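Local atomic coordinates of endo-beta-1,4-glucanase (cellulase B) (PDB entry 4V2X), a protein that probably hydrolyses beta-1,4-linked glucans such as cellulose, carrying a family 5 catalytic module together with immunoglobulin-like and CBM46 modules. Residues Ile158-Met161 and Glu162-Asn166; Glu209-His212 and Ala213-Asp216. All blocks are in the same frame, centred on the assembly; numbering follows the deposited sequence.

In the fold
From the N terminus, the chain leaves barrel strand 145-149, runs through helix 153-158 and turns at contact 1 into helix 165-183. It then passes strand 190-193 and enters helix 209-227, where contact 2 lies near its N-terminal part. The eight parallel strands close into the family 5 (beta/alpha)8 barrel, and both contacts belong to the same module. They lie in series, neither nesting nor crossing, and each is local: contact 1 closes a short turn, contact 2 a helical one. Their centres are 11 Å apart. The E162 carboxylate bridges them, reaching N210 and H211, while both regions also meet the second subunit.

Contact 1. Residues Ile158-Met161 and Glu162-Asn166. With GOL (glycerol), chain G.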
loop_
_atom_site.group_PDB
_atom_site.type_symbol
_atom_site.label_atom_id
_atom_site.label_comp_id
_atom_site.label_asym_id
_atom_site.label_seq_id
_atom_site.Cartn_x
_atom_site.Cartn_y
_atom_site.Cartn_z
ATOM N N ILE A 158 -6.210 18.277 -7.900
ATOM C CA ILE A 158 -5.589 17.279 -7.028
ATOM C C ILE A 158 -5.259 15.994 -7.817
ATOM O O ILE A 158 -4.209 15.372 -7.610
ATOM C CB ILE A 158 -6.462 16.971 -5.787
ATOM C CG1 ILE A 158 -6.498 18.182 -4.858
ATOM C CG2 ILE A 158 -5.920 15.750 -5.050
ATOM C CD1 ILE A 158 -7.514 18.086 -3.736
ATOM N N TYR A 159 -6.141 15.644 -8.749
ATOM C CA TYR A 159 -5.982 14.458 -9.601
ATOM C C TYR A 159 -4.671 14.433 -10.400
ATOM O O TYR A 159 -4.275 13.373 -10.895
ATOM C CB TYR A 159 -7.157 14.356 -10.583
ATOM C CG TYR A 159 -6.981 15.288 -11.751
ATOM C CD1 TYR A 159 -7.230 16.647 -11.614
ATOM C CD2 TYR A 159 -6.522 14.819 -12.978
ATOM C CE1 TYR A 159 -7.037 17.518 -12.660
ATOM C CE2 TYR A 159 -6.330 15.685 -14.038
ATOM C CZ TYR A 159 -6.590 17.035 -13.865
ATOM O OH TYR A 159 -6.409 17.926 -14.891
ATOM N N GLU A 160 -4.035 15.598 -10.562
ATOM C CA GLU A 160 -2.764 15.725 -11.283
ATOM C C GLU A 160 -1.610 15.056 -10.562
ATOM O O GLU A 160 -0.544 14.895 -11.150
ATOM C CB GLU A 160 -2.372 17.202 -11.458
ATOM C CG GLU A 160 -3.268 18.037 -12.359
ATOM C CD GLU A 160 -2.836 19.499 -12.397
ATOM O OE1 GLU A 160 -1.634 19.795 -12.207
ATOM O OE2 GLU A 160 -3.698 20.362 -12.612
ATOM N N MET A 161 -1.813 14.695 -9.297
ATOM C CA MET A 161 -0.730 14.246 -8.421
ATOM C C MET A 161 0.124 13.124 -9.003
ATOM O O MET A 161 1.325 13.044 -8.710
ATOM C CB MET A 161 -1.311 13.810 -7.074
ATOM C CG MET A 161 -0.286 13.619 -5.974
ATOM S SD MET A 161 -1.156 13.099 -4.488
ATOM C CE MET A 161 0.207 12.682 -3.412
ATOM N N GLU A 162 -0.475 12.250 -9.807
ATOM C CA GLU A 162 0.266 11.114 -10.350
ATOM C C GLU A 162 1.474 11.535 -11.180
ATOM O O GLU A 162 2.511 10.880 -11.122
ATOM C CB GLU A 162 -0.640 10.205 -11.171
ATOM C CG GLU A 162 0.090 9.029 -11.781
ATOM C CD GLU A 162 -0.837 7.906 -12.154
ATOM O OE1 GLU A 162 -1.806 8.162 -12.906
ATOM O OE2 GLU A 162 -0.591 6.775 -11.685
ATOM N N HIS A 163 1.340 12.612 -11.948
ATOM C CA HIS A 163 2.454 13.117 -12.767
ATOM C C HIS A 163 2.973 14.476 -12.293
ATOM O O HIS A 163 3.763 15.125 -12.977
ATOM C CB HIS A 163 2.026 13.177 -14.229
ATOM C CG HIS A 163 1.655 11.842 -14.790
ATOM N ND1 HIS A 163 2.593 10.886 -15.106
ATOM C CD2 HIS A 163 0.450 11.299 -15.082
ATOM C CE1 HIS A 163 1.984 9.810 -15.569
ATOM N NE2 HIS A 163 0.683 10.035 -15.565
ATOM N N ASN A 164 2.548 14.883 -11.102
ATOM C CA ASN A 164 2.974 16.140 -10.504
ATOM C C ASN A 164 2.898 16.022 -8.984
ATOM O O ASN A 164 2.122 16.716 -8.338
ATOM C CB ASN A 164 2.099 17.286 -11.004
ATOM C CG ASN A 164 2.626 18.654 -10.588
ATOM O OD1 ASN A 164 3.736 18.777 -10.071
ATOM N ND2 ASN A 164 1.814 19.683 -10.793
ATOM N N TYR A 165 3.726 15.141 -8.432
ATOM C CA TYR A 165 3.635 14.762 -7.024
ATOM C C TYR A 165 3.862 15.960 -6.110
ATOM O O TYR A 165 2.992 16.308 -5.306
ATOM C CB TYR A 165 4.627 13.632 -6.690
ATOM C CG TYR A 165 4.394 13.064 -5.314
ATOM C CD1 TYR A 165 4.907 13.698 -4.189
ATOM C CD2 TYR A 165 3.628 11.917 -5.134
ATOM C CE1 TYR A 165 4.671 13.208 -2.924
ATOM C CE2 TYR A 165 3.396 11.410 -3.870
ATOM C CZ TYR A 165 3.925 12.065 -2.771
ATOM O OH TYR A 165 3.690 11.595 -1.512
ATOM N N ASN A 166 5.025 16.594 -6.234
ATOM C CA ASN A 166 5.374 17.693 -5.337
ATOM C C ASN A 166 4.536 18.950 -5.600
ATOM O O ASN A 166 4.197 19.673 -4.669
ATOM C CB ASN A 166 6.881 17.998 -5.385
ATOM C CG ASN A 166 7.730 16.923 -4.693
ATOM O OD1 ASN A 166 8.780 16.527 -5.201
ATOM N ND2 ASN A 166 7.291 16.467 -3.521
HETATM C C1 GOL G . -1.835 22.215 -9.201
HETATM O O1 GOL G . -2.890 23.157 -9.396
HETATM C C2 GOL G . -0.609 22.724 -9.949
HETATM O O2 GOL G . -0.552 22.076 -11.226
HETATM C C3 GOL G . 0.644 22.444 -9.126
HETATM O O3 GOL G . 1.814 22.503 -9.949
#
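M161 meets Y165 across the tight turn that joins helix 153-158 to helix 165-183 in the catalytic (beta/alpha)8 barrel, making a Met-aromatic contact. The evidence is the position of the sulfur: M161 SD lies 5.4 Å from the centroid of the Y165 ring, 29° off its normal, an oblique approach. Between the side chains the closest touch is made by the methyl group, with M161 CE 3.5 Å from Y165 CE2. M161 can reach the ring because CG stands anti to the backbone N (chi1 -167°) and the chain stays extended beyond it, running alongside the tyrosine in the same direction. V168, M169, L218 and F200 also pack on M161, which is buried. Y165 OH continues past the methyl to a hydrogen bond with D217 OD2, so the tyrosine belongs to the second shell of the calcium, holding the ligand D217.

Backbone bonds close the turn. H163 N donates to E160 O at 3.1 Å. One residue on, N164 N reaches M161 O at 3.3 Å, a weak bond.

The polar side chains gather at the mouth of the next helix. N164 holds its N-cap position, with OD1 making a weak hydrogen bond to G167 N. The amide and the E160 carboxylate lie side by side, pointing the same way, their planes 18° apart, although E160 OE1 and N164 ND2 stay 3.7 Å from each other. A glycerol, probably from the crystallisation liquor and also bonded to K171 NZ, joins the two groups: its O2 donates to E160 OE1 at 2.7 Å, and N164 ND2 donates to its O3 at 2.9 Å.

Contact 2. Residues Glu209-His212 and Ala213-Asp216; sequences ENHH and ALLD. With CA (calcium ion), chain B.
The calcium site at the subunit interface rises from the helical turn in which D216 N donates to H212 O at 3.0 Å. Alongside it, L215 N donates to H211 O at 3.1 Å, while the bond from L214 N to N210 O is weak. D216 turns CG anti to its own amide nitrogen (chi1 169°), which sends the carboxylate off the helix to bind calcium through OD1 at 2.3 Å. Water 1, itself a calcium ligand, donates to A213 O at 2.8 Å, so the same turn holds a second coordination position. L214 CD1 approaches N210 ND2, whose hydrogen bond goes to E162 OE2, at 4.0 Å, and the leucine also packs on E162 and Y165. Shortening L214 to an alanine would probably open a gap against N210 and the turn that carries E162, and leave the Y165 ring less firmly backed. D217 OD1 and the D216 and D217 OD1 atoms of the second subunit, with water 2, complete six ligands. D216 OD2 is gripped by T258 and K261, which, with the metal, probably keeps the carboxylate ionised, and the ion links the two subunits through carboxylates from both.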
loop_
_atom_site.group_PDB
_atom_site.type_symbol
_atom_site.label_atom_id
_atom_site.label_comp_id
_atom_site.label_asym_id
_atom_site.label_seq_id
_atom_site.Cartn_x
_atom_site.Cartn_y
_atom_site.Cartn_z
ATOM N N GLU A 209 -3.279 0.882 -9.823
ATOM C CA GLU A 209 -2.619 0.457 -8.589
ATOM C C GLU A 209 -1.890 1.596 -7.885
ATOM O O GLU A 209 -1.957 1.722 -6.660
ATOM C CB GLU A 209 -1.645 -0.700 -8.864
ATOM C CG GLU A 209 -1.044 -1.327 -7.610
ATOM C CD GLU A 209 -2.091 -1.755 -6.594
ATOM O OE1 GLU A 209 -3.182 -2.206 -7.007
ATOM O OE2 GLU A 209 -1.825 -1.640 -5.377
ATOM N N ASN A 210 -1.213 2.435 -8.662
ATOM C CA ASN A 210 -0.446 3.548 -8.102
ATOM C C ASN A 210 -1.321 4.610 -7.437
ATOM O O ASN A 210 -0.872 5.340 -6.551
ATOM C CB ASN A 210 0.410 4.190 -9.196
ATOM C CG ASN A 210 1.250 5.350 -8.680
ATOM O OD1 ASN A 210 1.987 5.216 -7.697
ATOM N ND2 ASN A 210 1.134 6.499 -9.333
ATOM N N HIS A 211 -2.582 4.691 -7.848
ATOM C CA HIS A 211 -3.478 5.699 -7.302
ATOM C C HIS A 211 -3.741 5.534 -5.816
ATOM O O HIS A 211 -3.856 6.523 -5.093
ATOM C CB HIS A 211 -4.794 5.702 -8.063
ATOM C CG HIS A 211 -4.643 6.104 -9.490
ATOM N ND1 HIS A 211 -5.687 6.068 -10.385
ATOM C CD2 HIS A 211 -3.563 6.536 -10.184
ATOM C CE1 HIS A 211 -5.262 6.482 -11.565
ATOM N NE2 HIS A 211 -3.978 6.772 -11.469
ATOM N N HIS A 212 -3.808 4.291 -5.355
ATOM C CA HIS A 212 -4.074 4.020 -3.933
ATOM C C HIS A 212 -2.999 4.644 -3.065
ATOM O O HIS A 212 -3.291 5.227 -2.022
ATOM C CB HIS A 212 -4.150 2.519 -3.667
ATOM C CG HIS A 212 -5.137 1.814 -4.536
ATOM N ND1 HIS A 212 -6.486 2.091 -4.500
ATOM C CD2 HIS A 212 -4.969 0.870 -5.489
ATOM C CE1 HIS A 212 -7.109 1.330 -5.384
ATOM N NE2 HIS A 212 -6.210 0.586 -6.001
ATOM N N ALA A 213 -1.750 4.527 -3.508
ATOM C CA ALA A 213 -0.632 5.088 -2.760
ATOM C C ALA A 213 -0.702 6.604 -2.662
ATOM O O ALA A 213 -0.356 7.183 -1.628
ATOM C CB ALA A 213 0.685 4.660 -3.382
ATOM N N LEU A 214 -1.151 7.245 -3.741
ATOM C CA LEU A 214 -1.309 8.696 -3.752
ATOM C C LEU A 214 -2.372 9.138 -2.746
ATOM O O LEU A 214 -2.175 10.096 -2.007
ATOM C CB LEU A 214 -1.671 9.190 -5.155
ATOM C CG LEU A 214 -0.667 8.869 -6.270
ATOM C CD1 LEU A 214 -1.237 9.249 -7.625
ATOM C CD2 LEU A 214 0.660 9.574 -6.043
ATOM N N LEU A 215 -3.507 8.445 -2.717
ATOM C CA LEU A 215 -4.573 8.809 -1.779
ATOM C C LEU A 215 -4.132 8.599 -0.326
ATOM O O LEU A 215 -4.407 9.431 0.545
ATOM C CB LEU A 215 -5.869 8.044 -2.072
ATOM C CG LEU A 215 -7.027 8.321 -1.105
ATOM C CD1 LEU A 215 -7.354 9.802 -0.974
ATOM C CD2 LEU A 215 -8.252 7.547 -1.544
ATOM N N ASP A 216 -3.410 7.517 -0.062
ATOM C CA ASP A 216 -2.870 7.327 1.283
ATOM C C ASP A 216 -2.009 8.528 1.687
ATOM O O ASP A 216 -2.107 9.016 2.803
ATOM C CB ASP A 216 -2.048 6.050 1.397
ATOM C CG ASP A 216 -1.276 5.982 2.701
ATOM O OD1 ASP A 216 -0.138 6.519 2.745
ATOM O OD2 ASP A 216 -1.813 5.434 3.697
HETATM CA CA CA B . 2.111 6.530 2.091
HETATM O O HOH W 1 1.275 5.575 0.043
HETATM O O HOH W 2 1.938 4.368 3.142
#